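Long-range contacts in putative isomerase YbhH (Escherichia coli, PDB 6OTV), which is probably an isomerase of the PrpF family, related to diaminopimelate epimerase, with its substrate and reaction undefined: residues Glu216-Lys221 and Arg266-His271; Asp186-Cys191 and Ala203-Lys208; Met194-Val199 and Met246-Pro251; Gly12-Ala17 and Asn54-Lys59. All blocks are in the same frame, centred on the assembly; numbering follows the deposited sequence.

Contact 1. Residues Glu216-Lys221 and Arg266-His271; sequences ELDADK and RYFMPH
Leu217 lays its CD1 methyl against the aliphatic part of Arg266, 3.6 Å from Arg266 CG and 3.7 Å from Arg266 CD, the two side chains crossing at about a right angle. The contact is helix-on-strand packing at the end of strand 263-267, in one of the two lobes of this diaminopimelate epimerase-like fold. The Arg266 chain bends at chi2 (-61°), the rotation about CB-CG, which turns the guanidinium past the leucine; CD1 then lies at the edge of that group, near its plane. The charged end is held from outside the two segments, by Glu212 O at NE and Asn264 OD1 at NH1, and across this contact Leu217 meets the aliphatic part and the edge of a group already held. Nearer the backbone, Leu217 CB is 4.2 Å from Phe268 CZ, approaching the ring obliquely. Leu224 and Ile227 of helix 221-237 also pack on Phe268, joining this helical turn to the neighbouring helix. No hydrogen bond links the two segments. The carboxylate of Asp218 instead bonds to the backbone N of Cys273, just past the second segment, which leaves Asp218 OD1 4.2 Å from His271 O.

Contact 2. Residues Asp186-Cys191 and Ala203-Lys208; sequences DVPVTC and AEYLGK
Pro188 crosses Tyr205 at about a right angle, its CD over the centre of one ring face, 3.8 Å from the Tyr205 ring centroid and 11° off the ring normal. This is a CH-pi contact, and the position of CD nearly on the normal is the evidence for it. Pro188 CG reaches toward the hydroxyl end of the same ring, 3.9 Å from Tyr205 CZ. Beside the proline, Val187 adds two apolar touches with its two branches. CG1, trans to the backbone N (chi1 179°), lies 3.8 Å from Tyr205 CB, while CG2 is 4.2 Å from Leu206 CD2. The contact is thus apolar, with no hydrogen bond between the segments. What presents the tyrosine is the short 3-10 turn at 204-205. There Ala203 O accepts from both Leu206 N, at 3.0 Å, and Lys208 N, at 3.1 Å, the donors arriving from opposite faces of its carbonyl plane, and a further bond joins Gly207 N to Glu204 O. Tyr205 remains exposed, whereas Val187 and Pro188 are buried. Strands 187-193 and 197-202, consecutive and antiparallel, form a beta hairpin, and the turn after it folds back onto the start of the first strand. Val187 and Leu206 both pack on Ile201 of strand 197-202; Tyr183 of strand 182-184 touches Pro188, and Leu223 and Ile227 of helix 221-237 cover Leu206.

Contact 3. Residues Met194-Val199 and Met246-Pro251; sequences MAMPVV and MVIPKP
Val199 and Pro251 make the apolar centre: Val199 CG1 lies 3.9 Å from Pro251 CB and 4.2 Å from Pro249 CG. It is put there by chi1 of 43°, which sets CG1 between the backbone N and the carbonyl carbon. Pro197 CB touches Pro249 CB, and its CG faces Ile248 CD1. A second apolar patch forms round Met196, whose twice-bent chain brings SD to 4.0 Å from both Ile248 CG2 and Lys250 CG. These side chains flank a parallel pairing of strands 197-202 and 250-255, in which Val198 lies beside Lys250 and Val199 beside Pro251. Lys250 N donates to Pro197 O over 2.9 Å, with an N-H...O angle of 154°, and Val199 N returns a weak, longer bond to Lys250 O. Pro251 has no N-H to give; its CA instead makes a CA-H...O contact of 3.5 Å with Val199 O. Helix 221-237 packs on the Val199 and Pro251 face through Ala234, Ile227 and Arg231, while Tyr267 touches Met196 and Lys250. At the polar edge, Lys250 bends back so that NZ donates to Val247 O over 2.8 Å, from 40° above the carbonyl plane.

Contact 4. Residues Gly12-Ala17 and Asn54-Lys59; sequences GTSRGA and NPLTSK
Arg15 and Thr57 cross at a slant, the threonine methyl CG2 standing 3.9 Å above the centre of one guanidinium face. Thr57 CB approaches the same group, 3.7 Å from Arg15 NH2. The arginine chain runs out straight and then bends at chi3 (75°), folding the flat group over the threonine. A water in the plane of the guanidinium, at its edge, accepts from Arg15 NE at 2.9 Å and donates to Thr57 O, linking the guanidinium to the Thr57 carbonyl. Ser14, the preceding residue, is turned to another side: its OG lies 3.3 Å from Lys59 CE, against the lysine shaft, and near Leu56 CD2. Lys59 NZ continues past it to Gln79 OE1. Two backbone bonds join the segments, and Gly16 with Lys59 forms a parallel bridge. Arg15 N donates to Leu56 O over 2.9 Å, and Ala17 N to Lys59 O over 3.1 Å. Gly16 passes close to Lys59, its CA 3.1 Å from Lys59 O in a CA-H...O contact. The incoming segment is shaped by an Asx turn, with Leu56 N bound to Asn54 OD1 at 2.9 Å. The bridge starts the parallel match of strands 14-20 and 59-65; Met39 of helix 28-39 packs on Ala17, and Asn95 and Met96 of helix 94-106 touch Ser14 and Lys59, while strand 3-11 runs antiparallel along strand 14-20.

Overall arrangement
Contacts 1, 2 and 3 adjoin one another, whereas contact 4 lies apart, its centre about 22 Å from that of contact 3 and 33 Å from that of contact 2, on the opposite side of the chain's centre from both. Contacts 3 and 4 both use backbone bonds, between parallel strands in buried, proline-rich contact 3 and at the entry of strand 59-65 in contact 4, which is partly buried, with an arginine and a bridging water. Contacts 1 and 2 rest on side-chain packing, with no hydrogen bond between the segments: contact 1 is mostly buried, contact 2 reaches the surface through a tyrosine. A salt bridge, Asp220 OD2 to Lys208 NZ at 2.8 Å, links them, and helix 221-237 packs against contacts 1, 2 and 3.

Contact 1. Residues Glu216-Lys221 and Arg266-His271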
# COMPACT_ATOMS: atom_id res chain seq x y z
N GLU A 216 -31.47 22.30 16.03
CA GLU A 216 -32.87 22.17 15.62
C GLU A 216 -33.16 20.75 15.13
O GLU A 216 -34.26 20.23 15.36
CB GLU A 216 -33.19 23.19 14.53
CG GLU A 216 -32.90 24.63 14.91
CD GLU A 216 -33.03 25.57 13.73
OE1 GLU A 216 -33.25 25.09 12.60
OE2 GLU A 216 -32.91 26.80 13.93
N LEU A 217 -32.20 20.12 14.46
CA LEU A 217 -32.41 18.76 13.98
C LEU A 217 -32.44 17.77 15.14
O LEU A 217 -33.20 16.79 15.11
CB LEU A 217 -31.31 18.38 12.99
CG LEU A 217 -31.27 19.20 11.70
CD1 LEU A 217 -30.05 18.82 10.88
CD2 LEU A 217 -32.54 19.01 10.89
N ASP A 218 -31.64 18.01 16.18
CA ASP A 218 -31.65 17.13 17.34
C ASP A 218 -32.93 17.26 18.15
O ASP A 218 -33.35 16.31 18.82
CB ASP A 218 -30.43 17.41 18.23
CG ASP A 218 -29.13 16.99 17.57
OD1 ASP A 218 -29.16 16.07 16.73
OD2 ASP A 218 -28.08 17.59 17.90
N ALA A 219 -33.58 18.43 18.10
CA ALA A 219 -34.82 18.61 18.85
C ALA A 219 -35.99 17.89 18.19
O ALA A 219 -36.90 17.43 18.88
CB ALA A 219 -35.13 20.10 19.00
N ASP A 220 -35.98 17.79 16.86
CA ASP A 220 -37.05 17.09 16.15
C ASP A 220 -36.96 15.60 16.42
O ASP A 220 -36.31 14.86 15.67
CB ASP A 220 -36.96 17.38 14.65
CG ASP A 220 -38.23 17.00 13.90
OD1 ASP A 220 -38.86 15.98 14.24
OD2 ASP A 220 -38.61 17.75 12.97
N LYS A 221 -37.63 15.14 17.49
CA LYS A 221 -37.56 13.73 17.85
C LYS A 221 -38.29 12.84 16.85
O LYS A 221 -37.94 11.67 16.69
CB LYS A 221 -38.13 13.52 19.26
CG LYS A 221 -37.06 13.43 20.35
CD LYS A 221 -36.18 14.67 20.39
CE LYS A 221 -34.99 14.49 21.32
NZ LYS A 221 -34.08 13.40 20.85
N ARG A 266 -25.97 17.03 6.28
CA ARG A 266 -26.14 17.00 7.73
C ARG A 266 -25.71 15.61 8.19
O ARG A 266 -26.38 14.62 7.88
CB ARG A 266 -27.58 17.31 8.13
CG ARG A 266 -27.99 18.76 7.91
CD ARG A 266 -27.11 19.69 8.74
NE ARG A 266 -27.46 21.10 8.56
CZ ARG A 266 -26.89 21.91 7.66
NH1 ARG A 266 -25.94 21.45 6.85
NH2 ARG A 266 -27.27 23.18 7.57
N TYR A 267 -24.61 15.55 8.93
CA TYR A 267 -23.93 14.30 9.25
C TYR A 267 -24.34 13.83 10.63
O TYR A 267 -24.08 14.51 11.63
CB TYR A 267 -22.41 14.51 9.17
CG TYR A 267 -21.57 13.25 9.25
CD1 TYR A 267 -21.49 12.37 8.19
CD2 TYR A 267 -20.81 12.98 10.39
CE1 TYR A 267 -20.71 11.23 8.26
CE2 TYR A 267 -20.03 11.84 10.47
CZ TYR A 267 -19.98 10.97 9.40
OH TYR A 267 -19.19 9.84 9.47
N PHE A 268 -24.98 12.66 10.70
CA PHE A 268 -25.44 12.11 11.97
C PHE A 268 -24.49 11.03 12.47
O PHE A 268 -23.99 10.22 11.69
CB PHE A 268 -26.86 11.56 11.83
CG PHE A 268 -27.91 12.63 11.76
CD1 PHE A 268 -28.54 13.07 12.92
CD2 PHE A 268 -28.25 13.23 10.56
CE1 PHE A 268 -29.51 14.07 12.87
CE2 PHE A 268 -29.21 14.22 10.50
CZ PHE A 268 -29.84 14.64 11.66
N MET A 269 -24.24 11.03 13.78
CA MET A 269 -23.10 10.30 14.34
C MET A 269 -23.43 9.13 15.27
O MET A 269 -22.70 8.92 16.24
CB MET A 269 -22.21 11.27 15.11
CG MET A 269 -21.89 12.56 14.39
SD MET A 269 -21.09 13.76 15.48
CE MET A 269 -22.40 14.10 16.65
N PRO A 270 -24.48 8.32 15.03
CA PRO A 270 -25.59 8.31 14.07
C PRO A 270 -26.86 8.95 14.62
O PRO A 270 -27.83 9.12 13.88
CB PRO A 270 -25.81 6.81 13.81
CG PRO A 270 -24.82 6.08 14.70
CD PRO A 270 -24.42 7.05 15.75
N HIS A 271 -26.84 9.30 15.90
CA HIS A 271 -28.02 9.83 16.57
C HIS A 271 -28.06 11.35 16.54
O HIS A 271 -29.10 11.94 16.22
CB HIS A 271 -28.09 9.32 18.01
CG HIS A 271 -27.87 7.84 18.15
ND1 HIS A 271 -28.69 6.91 17.55
CD2 HIS A 271 -26.93 7.13 18.82
CE1 HIS A 271 -28.26 5.69 17.84
NE2 HIS A 271 -27.19 5.80 18.61

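Contact 2. Residues Asp186-Cys191 and Ala203-Lys208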
# COMPACT_ATOMS: atom_id res chain seq x y z
N ASP A 186 -40.27 3.96 1.82
CA ASP A 186 -40.62 4.72 0.62
C ASP A 186 -39.73 5.95 0.44
O ASP A 186 -40.16 6.96 -0.13
CB ASP A 186 -42.10 5.13 0.65
CG ASP A 186 -43.02 3.94 0.79
OD1 ASP A 186 -42.73 2.89 0.18
OD2 ASP A 186 -44.03 4.05 1.52
N VAL A 187 -38.49 5.87 0.91
CA VAL A 187 -37.52 6.95 0.77
C VAL A 187 -36.34 6.42 -0.05
O VAL A 187 -35.69 5.46 0.36
CB VAL A 187 -37.03 7.46 2.14
CG1 VAL A 187 -36.00 8.57 1.95
CG2 VAL A 187 -38.20 7.95 2.98
N PRO A 188 -36.04 7.01 -1.21
CA PRO A 188 -34.88 6.56 -1.99
C PRO A 188 -33.59 6.99 -1.31
O PRO A 188 -33.36 8.18 -1.09
CB PRO A 188 -35.07 7.26 -3.34
CG PRO A 188 -35.86 8.48 -3.01
CD PRO A 188 -36.77 8.11 -1.87
N VAL A 189 -32.74 6.01 -0.97
CA VAL A 189 -31.47 6.26 -0.31
C VAL A 189 -30.37 5.55 -1.08
O VAL A 189 -30.61 4.79 -2.01
CB VAL A 189 -31.47 5.81 1.17
CG1 VAL A 189 -32.63 6.45 1.93
CG2 VAL A 189 -31.52 4.29 1.26
N THR A 190 -29.13 5.82 -0.67
CA THR A 190 -27.95 5.16 -1.24
C THR A 190 -27.07 4.65 -0.11
O THR A 190 -26.70 5.40 0.79
CB THR A 190 -27.15 6.11 -2.14
OG1 THR A 190 -27.83 6.27 -3.39
CG2 THR A 190 -25.75 5.56 -2.39
N CYS A 191 -26.76 3.36 -0.16
CA CYS A 191 -25.87 2.73 0.80
C CYS A 191 -24.50 2.56 0.16
O CYS A 191 -24.35 1.85 -0.84
CB CYS A 191 -26.42 1.38 1.25
SG CYS A 191 -28.03 1.49 2.06
N ALA A 203 -32.80 15.12 2.35
CA ALA A 203 -33.45 15.78 3.48
C ALA A 203 -34.92 16.05 3.19
O ALA A 203 -35.77 15.93 4.08
CB ALA A 203 -32.72 17.07 3.82
N GLU A 204 -35.25 16.41 1.94
CA GLU A 204 -36.62 16.79 1.61
C GLU A 204 -37.58 15.61 1.75
O GLU A 204 -38.77 15.81 2.03
CB GLU A 204 -36.68 17.37 0.20
CG GLU A 204 -36.02 18.73 0.07
CD GLU A 204 -36.11 19.29 -1.33
OE1 GLU A 204 -36.88 18.75 -2.15
OE2 GLU A 204 -35.40 20.28 -1.62
N TYR A 205 -37.10 14.38 1.55
CA TYR A 205 -37.98 13.23 1.71
C TYR A 205 -38.35 12.96 3.16
O TYR A 205 -39.29 12.19 3.41
CB TYR A 205 -37.34 11.99 1.09
CG TYR A 205 -37.70 11.80 -0.37
CD1 TYR A 205 -36.88 12.31 -1.38
CD2 TYR A 205 -38.86 11.13 -0.74
CE1 TYR A 205 -37.21 12.14 -2.71
CE2 TYR A 205 -39.19 10.96 -2.06
CZ TYR A 205 -38.37 11.47 -3.05
OH TYR A 205 -38.71 11.29 -4.37
N LEU A 206 -37.66 13.58 4.11
CA LEU A 206 -38.04 13.50 5.52
C LEU A 206 -38.67 14.80 6.01
O LEU A 206 -38.72 15.04 7.22
CB LEU A 206 -36.82 13.14 6.37
CG LEU A 206 -36.15 11.80 6.06
CD1 LEU A 206 -35.10 11.48 7.11
CD2 LEU A 206 -37.18 10.68 5.97
N GLY A 207 -39.14 15.64 5.10
CA GLY A 207 -39.80 16.88 5.49
C GLY A 207 -38.87 17.96 5.98
O GLY A 207 -39.32 18.86 6.70
N LYS A 208 -37.60 17.91 5.62
CA LYS A 208 -36.61 18.88 6.05
C LYS A 208 -35.97 19.55 4.84
O LYS A 208 -35.83 18.94 3.78
CB LYS A 208 -35.52 18.22 6.92
CG LYS A 208 -36.02 17.78 8.28
CD LYS A 208 -36.53 18.97 9.07
CE LYS A 208 -37.10 18.55 10.40
NZ LYS A 208 -37.55 19.71 11.21

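Contact 3. Residues Met194-Val199 and Met246-Pro251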
# COMPACT_ATOMS: atom_id res chain seq x y z
N MET A 194 -17.43 3.98 1.62
CA MET A 194 -16.21 4.65 1.14
C MET A 194 -15.63 5.41 2.33
O MET A 194 -16.15 6.46 2.72
CB MET A 194 -16.51 5.59 -0.02
CG MET A 194 -16.36 4.95 -1.40
SD MET A 194 -14.65 4.53 -1.81
CE MET A 194 -13.90 6.15 -1.85
N ALA A 195 -14.55 4.87 2.91
CA ALA A 195 -13.90 5.40 4.10
C ALA A 195 -14.80 5.32 5.33
O ALA A 195 -14.32 5.34 6.47
CB ALA A 195 -13.43 6.84 3.88
N MET A 196 -16.11 5.22 5.11
CA MET A 196 -17.09 5.13 6.18
C MET A 196 -18.39 4.58 5.60
O MET A 196 -18.84 5.04 4.54
CB MET A 196 -17.33 6.50 6.82
CG MET A 196 -18.43 6.53 7.88
SD MET A 196 -18.01 5.60 9.37
CE MET A 196 -16.61 6.54 9.97
N PRO A 197 -19.00 3.58 6.23
CA PRO A 197 -20.34 3.14 5.80
C PRO A 197 -21.37 4.22 6.14
O PRO A 197 -21.53 4.59 7.30
CB PRO A 197 -20.58 1.86 6.62
CG PRO A 197 -19.23 1.45 7.11
CD PRO A 197 -18.45 2.71 7.29
N VAL A 198 -22.04 4.73 5.11
CA VAL A 198 -23.06 5.76 5.30
C VAL A 198 -24.29 5.39 4.49
O VAL A 198 -24.22 4.65 3.51
CB VAL A 198 -22.56 7.17 4.89
CG1 VAL A 198 -21.31 7.56 5.67
CG2 VAL A 198 -22.33 7.25 3.39
N VAL A 199 -25.44 5.91 4.93
CA VAL A 199 -26.68 5.83 4.18
C VAL A 199 -27.09 7.25 3.84
O VAL A 199 -27.32 8.08 4.73
CB VAL A 199 -27.78 5.08 4.96
CG1 VAL A 199 -27.80 5.51 6.42
CG2 VAL A 199 -29.14 5.30 4.31
N MET A 246 -24.41 -0.06 17.42
CA MET A 246 -23.24 0.32 16.65
C MET A 246 -23.36 1.77 16.21
O MET A 246 -24.45 2.35 16.14
CB MET A 246 -23.07 -0.58 15.43
CG MET A 246 -22.68 -2.02 15.77
SD MET A 246 -23.37 -3.26 14.65
CE MET A 246 -22.23 -3.17 13.27
N VAL A 247 -22.21 2.37 15.91
CA VAL A 247 -22.15 3.75 15.43
C VAL A 247 -22.13 3.82 13.91
O VAL A 247 -21.92 4.90 13.35
CB VAL A 247 -20.94 4.49 16.03
CG1 VAL A 247 -21.08 4.60 17.55
CG2 VAL A 247 -19.63 3.80 15.67
N ILE A 248 -22.32 2.70 13.23
CA ILE A 248 -22.39 2.68 11.77
C ILE A 248 -23.67 1.96 11.36
O ILE A 248 -24.19 1.13 12.13
CB ILE A 248 -21.15 2.01 11.16
CG1 ILE A 248 -21.05 0.57 11.64
CG2 ILE A 248 -19.89 2.78 11.51
CD1 ILE A 248 -20.02 -0.26 10.94
N PRO A 249 -24.25 2.25 10.17
CA PRO A 249 -23.78 3.28 9.24
C PRO A 249 -24.14 4.68 9.72
O PRO A 249 -25.11 4.83 10.45
CB PRO A 249 -24.51 2.95 7.95
CG PRO A 249 -25.81 2.39 8.42
CD PRO A 249 -25.43 1.55 9.63
N LYS A 250 -23.35 5.68 9.33
CA LYS A 250 -23.66 7.05 9.68
C LYS A 250 -24.68 7.61 8.69
O LYS A 250 -24.36 7.72 7.50
CB LYS A 250 -22.40 7.90 9.67
CG LYS A 250 -21.32 7.45 10.63
CD LYS A 250 -21.26 8.32 11.88
CE LYS A 250 -19.96 8.08 12.66
NZ LYS A 250 -19.77 6.63 12.99
N PRO A 251 -25.89 7.95 9.12
CA PRO A 251 -26.86 8.53 8.18
C PRO A 251 -26.50 9.97 7.86
O PRO A 251 -26.04 10.73 8.71
CB PRO A 251 -28.19 8.44 8.94
CG PRO A 251 -27.81 8.40 10.37
CD PRO A 251 -26.48 7.70 10.45

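Contact 4. Residues Gly12-Ala17 and Asn54-Lys59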
# COMPACT_ATOMS: atom_id res chain seq x y z
N GLY A 12 -5.60 20.28 11.55
CA GLY A 12 -6.82 20.77 10.92
C GLY A 12 -7.60 21.63 11.90
O GLY A 12 -7.09 22.61 12.45
N THR A 13 -8.85 21.24 12.14
CA THR A 13 -9.73 21.95 13.07
C THR A 13 -9.75 21.30 14.45
O THR A 13 -10.68 21.54 15.23
CB THR A 13 -11.15 22.02 12.51
OG1 THR A 13 -11.65 20.69 12.31
CG2 THR A 13 -11.15 22.76 11.19
N SER A 14 -8.76 20.48 14.77
CA SER A 14 -8.66 19.80 16.05
C SER A 14 -7.30 20.09 16.66
O SER A 14 -6.38 20.56 15.99
CB SER A 14 -8.87 18.28 15.90
OG SER A 14 -10.19 17.99 15.49
N ARG A 15 -7.18 19.79 17.96
CA ARG A 15 -5.95 20.00 18.70
C ARG A 15 -5.83 18.92 19.77
O ARG A 15 -6.84 18.48 20.34
CB ARG A 15 -5.92 21.39 19.33
CG ARG A 15 -4.58 21.82 19.89
CD ARG A 15 -4.74 23.12 20.65
NE ARG A 15 -5.39 22.89 21.94
CZ ARG A 15 -6.11 23.81 22.59
NH1 ARG A 15 -6.29 25.01 22.06
NH2 ARG A 15 -6.65 23.51 23.76
N GLY A 16 -4.60 18.50 20.05
CA GLY A 16 -4.40 17.52 21.10
C GLY A 16 -2.95 17.11 21.21
O GLY A 16 -2.06 17.71 20.60
N ALA A 17 -2.73 16.06 22.00
CA ALA A 17 -1.39 15.56 22.25
C ALA A 17 -0.96 14.58 21.17
O ALA A 17 -1.74 13.72 20.74
CB ALA A 17 -1.30 14.87 23.61
N ASN A 54 -13.13 20.83 25.22
CA ASN A 54 -14.02 20.62 24.09
C ASN A 54 -13.54 19.38 23.34
O ASN A 54 -12.33 19.13 23.26
CB ASN A 54 -14.00 21.85 23.16
CG ASN A 54 -15.03 21.76 22.05
OD1 ASN A 54 -14.79 21.12 21.02
ND2 ASN A 54 -16.17 22.42 22.23
N PRO A 55 -14.46 18.57 22.79
CA PRO A 55 -14.03 17.38 22.05
C PRO A 55 -13.02 17.68 20.95
O PRO A 55 -12.12 16.86 20.70
CB PRO A 55 -15.34 16.84 21.46
CG PRO A 55 -16.40 17.34 22.40
CD PRO A 55 -15.93 18.68 22.88
N LEU A 56 -13.12 18.83 20.30
CA LEU A 56 -12.17 19.19 19.26
C LEU A 56 -10.76 19.42 19.80
O LEU A 56 -9.79 19.29 19.05
CB LEU A 56 -12.65 20.44 18.52
CG LEU A 56 -13.91 20.25 17.67
CD1 LEU A 56 -14.29 21.54 16.97
CD2 LEU A 56 -13.71 19.13 16.66
N THR A 57 -10.63 19.75 21.09
CA THR A 57 -9.34 20.05 21.69
C THR A 57 -9.00 19.07 22.81
O THR A 57 -8.28 19.41 23.75
CB THR A 57 -9.32 21.48 22.22
OG1 THR A 57 -10.37 21.65 23.17
CG2 THR A 57 -9.52 22.48 21.08
N SER A 58 -9.51 17.84 22.71
CA SER A 58 -9.29 16.81 23.72
C SER A 58 -9.02 15.48 23.02
O SER A 58 -9.64 14.46 23.32
CB SER A 58 -10.48 16.72 24.67
OG SER A 58 -10.22 15.81 25.72
N LYS A 59 -8.08 15.49 22.08
CA LYS A 59 -7.76 14.33 21.27
C LYS A 59 -6.31 13.92 21.47
O LYS A 59 -5.48 14.71 21.94
CB LYS A 59 -8.03 14.61 19.79
CG LYS A 59 -9.47 15.02 19.47
CD LYS A 59 -9.65 15.23 17.97
CE LYS A 59 -11.06 15.68 17.62
NZ LYS A 59 -12.06 14.61 17.88
O HOH W 1 -5.48 20.56 23.64